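Long-range contacts in antigen TpF1 (Treponema pallidum, PDB 2FJC), which binds ferric iron as a mini-ferritin of the Dps family, probably oxidises it, and may play a structural role in the outer membrane: residues 13-18 / 72-77; 20-25 / 63-68. All coordinates share one frame; numbering follows the deposited sequence.

How the contacts relate
Two apolar contacts join helix 8-38 to successive parts of the chain that folds back on it, and they illustrate how a four-helix bundle changes character along its length. Both are buried. Contact 2 pairs two antiparallel helices about 8 Å from the centre of the chain; contact 1, about 15 Å out and nearer the end of the bundle, sets the same helix against the loop that follows helix 44-71. The two adjoin: P77 packs on V22 and A76 on A66. Contact 1 is made by aliphatic side chains and the sulfur of C15; contact 2 is equally apolar at the seam but has a metal site on the far side of helix 63-68. Both reach the second subunit, contact 1 through its loop.

Contact 1: 13-18 / 72-77; sequences AICEQL and LGAQAP
This is an apolar contact at one end of the ferritin-like four-helix bundle, where I14, C15 and L18 of helix 8-38 receive L72 and A74 from the loop that leaves helix 44-71. It shows how a helix ending can be turned into a packing element. The turn is a Schellman motif: G73 adopts a positive phi of 90°, a backbone conformation that a residue without a side chain takes without strain against the carbonyl O of L72, and A74 N bonds back to the O of L69. The helix thereby ends, and L72 and A74, either side of the glycine, both point at helix 8-38.

L72 takes part in three of the four side-chain pairs. Its CG sits beside its own backbone N (chi1 -71°), and the extended second torsion sends the CD1 branch toward the residues one turn apart on the facing helix. L72 CD1 comes 3.8 Å from L18 CD2 and 4.0 Å from I14 CG2, and in both cases the two side chains cross at about a right angle.

Around this cluster, L69, in the last turn of helix 44-71, touches C15, L18 and A74 and so continues the apolar surface. D129 lies against both I14 and L72, while T120 of helix 99-127 adjoins L18. Farther along the loop the chain reaches a subunit boundary, where A76 N donates a hydrogen bond to H38 NE2 of the second subunit.

Between helix and loop, C15 behaves as an apolar group. Its sulfur is shared by the two loop residues, with C15 SG 3.9 Å from L72 CB and 4.1 Å from A74 CB.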
ATOM      1  N   ALA B  13      -1.223  35.107 -28.090  1.00 38.58           N
ATOM      2  CA  ALA B  13      -0.118  35.561 -27.258  1.00 37.78           C
ATOM      3  C   ALA B  13       0.214  34.508 -26.195  1.00 38.03           C
ATOM      4  O   ALA B  13       1.381  34.239 -25.913  1.00 36.77           O
ATOM      5  CB  ALA B  13      -0.464  36.875 -26.595  1.00 35.09           C
ATOM      6  N   ILE B  14      -0.819  33.914 -25.607  1.00 37.51           N
ATOM      7  CA  ILE B  14      -0.624  32.884 -24.600  1.00 36.39           C
ATOM      8  C   ILE B  14       0.047  31.655 -25.217  1.00 37.56           C
ATOM      9  O   ILE B  14       0.976  31.099 -24.630  1.00 37.29           O
ATOM     10  CB  ILE B  14      -1.968  32.489 -23.954  1.00 34.50           C
ATOM     11  CG1 ILE B  14      -2.432  33.611 -23.026  1.00 34.04           C
ATOM     12  CG2 ILE B  14      -1.827  31.202 -23.179  1.00 33.64           C
ATOM     13  CD1 ILE B  14      -3.847  33.461 -22.522  1.00 31.27           C
ATOM     14  N   CYS B  15      -0.409  31.238 -26.397  1.00 36.96           N
ATOM     15  CA  CYS B  15       0.181  30.085 -27.068  1.00 38.04           C
ATOM     16  C   CYS B  15       1.653  30.315 -27.368  1.00 39.02           C
ATOM     17  O   CYS B  15       2.463  29.396 -27.276  1.00 38.40           O
ATOM     18  CB  CYS B  15      -0.542  29.787 -28.380  1.00 37.49           C
ATOM     19  SG  CYS B  15      -2.141  29.026 -28.157  1.00 38.30           S
ATOM     20  N   GLU B  16       1.998  31.544 -27.735  1.00 40.56           N
ATOM     21  CA  GLU B  16       3.384  31.865 -28.046  1.00 41.47           C
ATOM     22  C   GLU B  16       4.231  31.699 -26.779  1.00 40.24           C
ATOM     23  O   GLU B  16       5.341  31.187 -26.824  1.00 38.22           O
ATOM     24  CB  GLU B  16       3.494  33.295 -28.586  1.00 43.85           C
ATOM     25  CG  GLU B  16       4.700  33.518 -29.497  1.00 49.72           C
ATOM     26  CD  GLU B  16       4.884  32.385 -30.518  1.00 54.09           C
ATOM     27  OE1 GLU B  16       3.905  32.044 -31.219  1.00 54.71           O
ATOM     28  OE2 GLU B  16       6.008  31.833 -30.619  1.00 56.23           O
ATOM     29  N   GLN B  17       3.692  32.136 -25.650  1.00 40.01           N
ATOM     30  CA  GLN B  17       4.379  32.012 -24.374  1.00 38.99           C
ATOM     31  C   GLN B  17       4.533  30.535 -24.031  1.00 38.54           C
ATOM     32  O   GLN B  17       5.623  30.078 -23.670  1.00 38.69           O
ATOM     33  CB  GLN B  17       3.577  32.713 -23.277  1.00 41.14           C
ATOM     34  CG  GLN B  17       3.755  34.227 -23.229  1.00 43.54           C
ATOM     35  CD  GLN B  17       5.157  34.616 -22.789  1.00 47.01           C
ATOM     36  OE1 GLN B  17       5.514  34.493 -21.609  1.00 46.58           O
ATOM     37  NE2 GLN B  17       5.971  35.068 -23.741  1.00 48.61           N
ATOM     38  N   LEU B  18       3.435  29.790 -24.151  1.00 37.09           N
ATOM     39  CA  LEU B  18       3.434  28.359 -23.864  1.00 35.64           C
ATOM     40  C   LEU B  18       4.481  27.616 -24.701  1.00 35.55           C
ATOM     41  O   LEU B  18       5.215  26.779 -24.182  1.00 35.42           O
ATOM     42  CB  LEU B  18       2.040  27.785 -24.109  1.00 31.60           C
ATOM     43  CG  LEU B  18       1.132  27.648 -22.884  1.00 31.35           C
ATOM     44  CD1 LEU B  18       1.347  28.776 -21.887  1.00 31.45           C
ATOM     45  CD2 LEU B  18      -0.301  27.594 -23.351  1.00 28.24           C
ATOM     46  N   LEU B  72      -5.535  24.403 -26.565  1.00 38.51           N
ATOM     47  CA  LEU B  72      -5.824  25.725 -27.094  1.00 38.98           C
ATOM     48  C   LEU B  72      -5.848  25.737 -28.611  1.00 40.98           C
ATOM     49  O   LEU B  72      -5.970  26.794 -29.226  1.00 41.60           O
ATOM     50  CB  LEU B  72      -4.810  26.741 -26.570  1.00 37.38           C
ATOM     51  CG  LEU B  72      -4.963  27.082 -25.082  1.00 37.03           C
ATOM     52  CD1 LEU B  72      -3.869  28.046 -24.634  1.00 34.24           C
ATOM     53  CD2 LEU B  72      -6.330  27.687 -24.846  1.00 33.82           C
ATOM     54  N   GLY B  73      -5.735  24.554 -29.212  1.00 41.93           N
ATOM     55  CA  GLY B  73      -5.783  24.451 -30.660  1.00 43.49           C
ATOM     56  C   GLY B  73      -4.460  24.571 -31.392  1.00 45.16           C
ATOM     57  O   GLY B  73      -4.428  24.535 -32.621  1.00 45.04           O
ATOM     58  N   ALA B  74      -3.368  24.723 -30.652  1.00 46.39           N
ATOM     59  CA  ALA B  74      -2.053  24.838 -31.276  1.00 48.26           C
ATOM     60  C   ALA B  74      -1.335  23.494 -31.247  1.00 49.47           C
ATOM     61  O   ALA B  74      -1.823  22.526 -30.658  1.00 51.50           O
ATOM     62  CB  ALA B  74      -1.216  25.886 -30.554  1.00 47.23           C
ATOM     63  N   GLN B  75      -0.192  23.424 -31.910  1.00 49.39           N
ATOM     64  CA  GLN B  75       0.589  22.198 -31.897  1.00 50.30           C
ATOM     65  C   GLN B  75       1.823  22.540 -31.074  1.00 48.14           C
ATOM     66  O   GLN B  75       2.318  23.669 -31.119  1.00 48.34           O
ATOM     67  CB  GLN B  75       0.967  21.765 -33.315  1.00 51.49           C
ATOM     68  CG  GLN B  75      -0.221  21.732 -34.256  1.00 54.55           C
ATOM     69  CD  GLN B  75      -0.066  20.717 -35.362  1.00 56.52           C
ATOM     70  OE1 GLN B  75      -0.299  19.524 -35.165  1.00 58.89           O
ATOM     71  NE2 GLN B  75       0.339  21.182 -36.535  1.00 58.92           N
ATOM     72  N   ALA B  76       2.307  21.577 -30.301  1.00 45.36           N
ATOM     73  CA  ALA B  76       3.456  21.831 -29.453  1.00 42.37           C
ATOM     74  C   ALA B  76       4.783  21.598 -30.149  1.00 40.12           C
ATOM     75  O   ALA B  76       4.912  20.706 -30.995  1.00 39.29           O
ATOM     76  CB  ALA B  76       3.371  20.967 -28.196  1.00 40.93           C
ATOM     77  N   PRO B  77       5.783  22.432 -29.830  1.00 38.11           N
ATOM     78  CA  PRO B  77       7.097  22.254 -30.448  1.00 36.71           C
ATOM     79  C   PRO B  77       7.557  20.892 -29.938  1.00 35.76           C
ATOM     80  O   PRO B  77       7.492  20.619 -28.742  1.00 33.48           O
ATOM     81  CB  PRO B  77       7.908  23.419 -29.886  1.00 36.61           C
ATOM     82  CG  PRO B  77       7.245  23.718 -28.581  1.00 38.14           C
ATOM     83  CD  PRO B  77       5.779  23.578 -28.908  1.00 37.83           C
TER

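Contact 2: 20-25 / 63-68. With FE (Fe (III) ion), chain R.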
ATOM      1  N   GLN B  20       7.189  28.727 -25.868  1.00 37.21           N
ATOM      2  CA  GLN B  20       8.503  29.012 -25.345  1.00 37.52           C
ATOM      3  C   GLN B  20       8.747  28.243 -24.048  1.00 36.41           C
ATOM      4  O   GLN B  20       9.849  27.753 -23.812  1.00 35.21           O
ATOM      5  CB  GLN B  20       8.697  30.502 -25.095  1.00 40.13           C
ATOM      6  CG  GLN B  20      10.070  30.765 -24.518  1.00 46.42           C
ATOM      7  CD  GLN B  20      10.399  32.224 -24.403  1.00 51.83           C
ATOM      8  OE1 GLN B  20       9.753  32.963 -23.646  1.00 53.58           O
ATOM      9  NE2 GLN B  20      11.418  32.660 -25.151  1.00 52.63           N
ATOM     10  N   HIS B  21       7.725  28.141 -23.206  1.00 35.03           N
ATOM     11  CA  HIS B  21       7.874  27.408 -21.952  1.00 34.58           C
ATOM     12  C   HIS B  21       8.268  25.962 -22.224  1.00 33.62           C
ATOM     13  O   HIS B  21       9.155  25.420 -21.569  1.00 33.53           O
ATOM     14  CB  HIS B  21       6.576  27.430 -21.149  1.00 34.14           C
ATOM     15  CG  HIS B  21       6.143  28.800 -20.746  1.00 32.89           C
ATOM     16  ND1 HIS B  21       7.038  29.823 -20.542  1.00 32.17           N
ATOM     17  CD2 HIS B  21       4.922  29.300 -20.455  1.00 32.81           C
ATOM     18  CE1 HIS B  21       6.387  30.898 -20.136  1.00 33.11           C
ATOM     19  NE2 HIS B  21       5.102  30.607 -20.073  1.00 32.56           N
ATOM     20  N   VAL B  22       7.602  25.341 -23.192  1.00 31.41           N
ATOM     21  CA  VAL B  22       7.899  23.963 -23.544  1.00 30.63           C
ATOM     22  C   VAL B  22       9.364  23.848 -23.947  1.00 30.98           C
ATOM     23  O   VAL B  22      10.078  22.949 -23.498  1.00 31.98           O
ATOM     24  CB  VAL B  22       7.009  23.482 -24.706  1.00 28.04           C
ATOM     25  CG1 VAL B  22       7.475  22.129 -25.189  1.00 25.36           C
ATOM     26  CG2 VAL B  22       5.565  23.412 -24.242  1.00 25.61           C
ATOM     27  N   ALA B  23       9.807  24.772 -24.787  1.00 29.88           N
ATOM     28  CA  ALA B  23      11.177  24.785 -25.246  1.00 30.30           C
ATOM     29  C   ALA B  23      12.156  24.954 -24.082  1.00 30.31           C
ATOM     30  O   ALA B  23      13.135  24.222 -23.981  1.00 29.49           O
ATOM     31  CB  ALA B  23      11.370  25.897 -26.261  1.00 31.74           C
ATOM     32  N   ASP B  24      11.888  25.911 -23.201  1.00 29.99           N
ATOM     33  CA  ASP B  24      12.765  26.152 -22.066  1.00 29.92           C
ATOM     34  C   ASP B  24      12.785  24.965 -21.120  1.00 31.05           C
ATOM     35  O   ASP B  24      13.846  24.582 -20.630  1.00 32.65           O
ATOM     36  CB  ASP B  24      12.346  27.420 -21.306  1.00 30.31           C
ATOM     37  CG  ASP B  24      12.666  28.708 -22.072  1.00 31.17           C
ATOM     38  OD1 ASP B  24      13.533  28.685 -22.971  1.00 30.92           O
ATOM     39  OD2 ASP B  24      12.064  29.756 -21.768  1.00 30.82           O
ATOM     40  N   LEU B  25      11.615  24.386 -20.859  1.00 30.91           N
ATOM     41  CA  LEU B  25      11.512  23.230 -19.979  1.00 30.52           C
ATOM     42  C   LEU B  25      12.293  22.073 -20.589  1.00 30.54           C
ATOM     43  O   LEU B  25      13.020  21.368 -19.885  1.00 29.04           O
ATOM     44  CB  LEU B  25      10.047  22.819 -19.790  1.00 28.47           C
ATOM     45  CG  LEU B  25       9.284  23.276 -18.538  1.00 29.86           C
ATOM     46  CD1 LEU B  25      10.067  24.296 -17.735  1.00 30.43           C
ATOM     47  CD2 LEU B  25       7.947  23.843 -18.965  1.00 28.06           C
ATOM     48  N   ASP B  63       5.205  18.475 -19.889  1.00 36.71           N
ATOM     49  CA  ASP B  63       4.074  17.803 -20.476  1.00 37.59           C
ATOM     50  C   ASP B  63       2.724  18.480 -20.252  1.00 36.76           C
ATOM     51  O   ASP B  63       1.927  18.540 -21.186  1.00 35.92           O
ATOM     52  CB  ASP B  63       4.023  16.337 -20.027  1.00 38.47           C
ATOM     53  CG  ASP B  63       3.176  15.474 -20.965  1.00 40.97           C
ATOM     54  OD1 ASP B  63       3.513  15.368 -22.170  1.00 41.95           O
ATOM     55  OD2 ASP B  63       2.168  14.903 -20.503  1.00 41.17           O
ATOM     56  N   THR B  64       2.451  19.006 -19.058  1.00 36.04           N
ATOM     57  CA  THR B  64       1.146  19.636 -18.860  1.00 37.83           C
ATOM     58  C   THR B  64       1.004  20.921 -19.680  1.00 36.77           C
ATOM     59  O   THR B  64      -0.065  21.199 -20.218  1.00 37.66           O
ATOM     60  CB  THR B  64       0.824  19.931 -17.367  1.00 37.45           C
ATOM     61  OG1 THR B  64       1.554  21.073 -16.933  1.00 44.04           O
ATOM     62  CG2 THR B  64       1.185  18.755 -16.499  1.00 37.74           C
ATOM     63  N   ILE B  65       2.079  21.695 -19.798  1.00 36.07           N
ATOM     64  CA  ILE B  65       2.027  22.919 -20.587  1.00 34.19           C
ATOM     65  C   ILE B  65       1.864  22.597 -22.079  1.00 33.74           C
ATOM     66  O   ILE B  65       1.098  23.254 -22.792  1.00 31.33           O
ATOM     67  CB  ILE B  65       3.291  23.783 -20.362  1.00 33.75           C
ATOM     68  CG1 ILE B  65       3.184  24.484 -19.015  1.00 32.24           C
ATOM     69  CG2 ILE B  65       3.434  24.844 -21.469  1.00 33.90           C
ATOM     70  CD1 ILE B  65       4.358  25.346 -18.703  1.00 32.78           C
ATOM     71  N   ALA B  66       2.581  21.586 -22.551  1.00 33.50           N
ATOM     72  CA  ALA B  66       2.476  21.192 -23.947  1.00 34.86           C
ATOM     73  C   ALA B  66       1.040  20.771 -24.254  1.00 35.45           C
ATOM     74  O   ALA B  66       0.496  21.079 -25.314  1.00 35.73           O
ATOM     75  CB  ALA B  66       3.416  20.046 -24.239  1.00 33.41           C
ATOM     76  N   GLU B  67       0.430  20.059 -23.317  1.00 36.20           N
ATOM     77  CA  GLU B  67      -0.933  19.599 -23.504  1.00 37.25           C
ATOM     78  C   GLU B  67      -1.934  20.736 -23.452  1.00 36.93           C
ATOM     79  O   GLU B  67      -2.977  20.675 -24.101  1.00 36.50           O
ATOM     80  CB  GLU B  67      -1.289  18.558 -22.454  1.00 37.78           C
ATOM     81  CG  GLU B  67      -1.460  17.180 -23.046  1.00 42.97           C
ATOM     82  CD  GLU B  67      -0.667  16.128 -22.303  1.00 43.82           C
ATOM     83  OE1 GLU B  67      -0.777  16.066 -21.057  1.00 45.71           O
ATOM     84  OE2 GLU B  67       0.061  15.364 -22.968  1.00 44.08           O
ATOM     85  N   ARG B  68      -1.629  21.767 -22.671  1.00 34.95           N
ATOM     86  CA  ARG B  68      -2.525  22.903 -22.586  1.00 34.88           C
ATOM     87  C   ARG B  68      -2.501  23.590 -23.943  1.00 35.39           C
ATOM     88  O   ARG B  68      -3.525  24.038 -24.459  1.00 34.63           O
ATOM     89  CB  ARG B  68      -2.068  23.869 -21.494  1.00 35.28           C
ATOM     90  CG  ARG B  68      -2.950  25.105 -21.363  1.00 33.63           C
ATOM     91  CD  ARG B  68      -4.416  24.718 -21.304  1.00 34.55           C
ATOM     92  NE  ARG B  68      -5.294  25.884 -21.228  1.00 34.80           N
ATOM     93  CZ  ARG B  68      -6.603  25.834 -21.449  1.00 34.89           C
ATOM     94  NH1 ARG B  68      -7.176  24.676 -21.760  1.00 30.80           N
ATOM     95  NH2 ARG B  68      -7.335  26.937 -21.375  1.00 34.19           N
TER
HETATM   96 FE    FE R 602       1.004  13.547 -21.630  1.00 52.84          FE
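Apolar packing between I65 and the trio H21, V22 and L25 joins helices 20-25 and 63-68, which run antiparallel at 156° with their axes 9.1 Å apart. I65 CG2, anti to the backbone N, meets V22 CG2 at 3.8 Å as the two side chains slide past each other in opposite directions. The other branch carries CD1 to 3.9 Å from both L25 CD2 and H21 CB. V22 CG2 lies 3.8 Å from A66 CA, so the small alanine lets it approach the backbone.

The polar groups find their partners beyond the two helices. The buried H21 ring is anchored by a hydrogen bond between H21 NE2 and T120 OG1. D63, directed away from helix 20-25, binds iron through OD2 at 2.1 Å, and E67, one turn on, through OE2 at 2.4 Å; H36 of the second subunit completes the protein ligands. An iron site shared between subunits is characteristic of Dps proteins, consistent with a ferroxidase centre here, and W37 NE1 of the second subunit steadies D63 OD1.

Helix 99-127 flanks the seam through F117, which touches H21, L25 and I65, while helix 130-154 reaches I65 through I139 and Y83 of helix 80-86 covers V22.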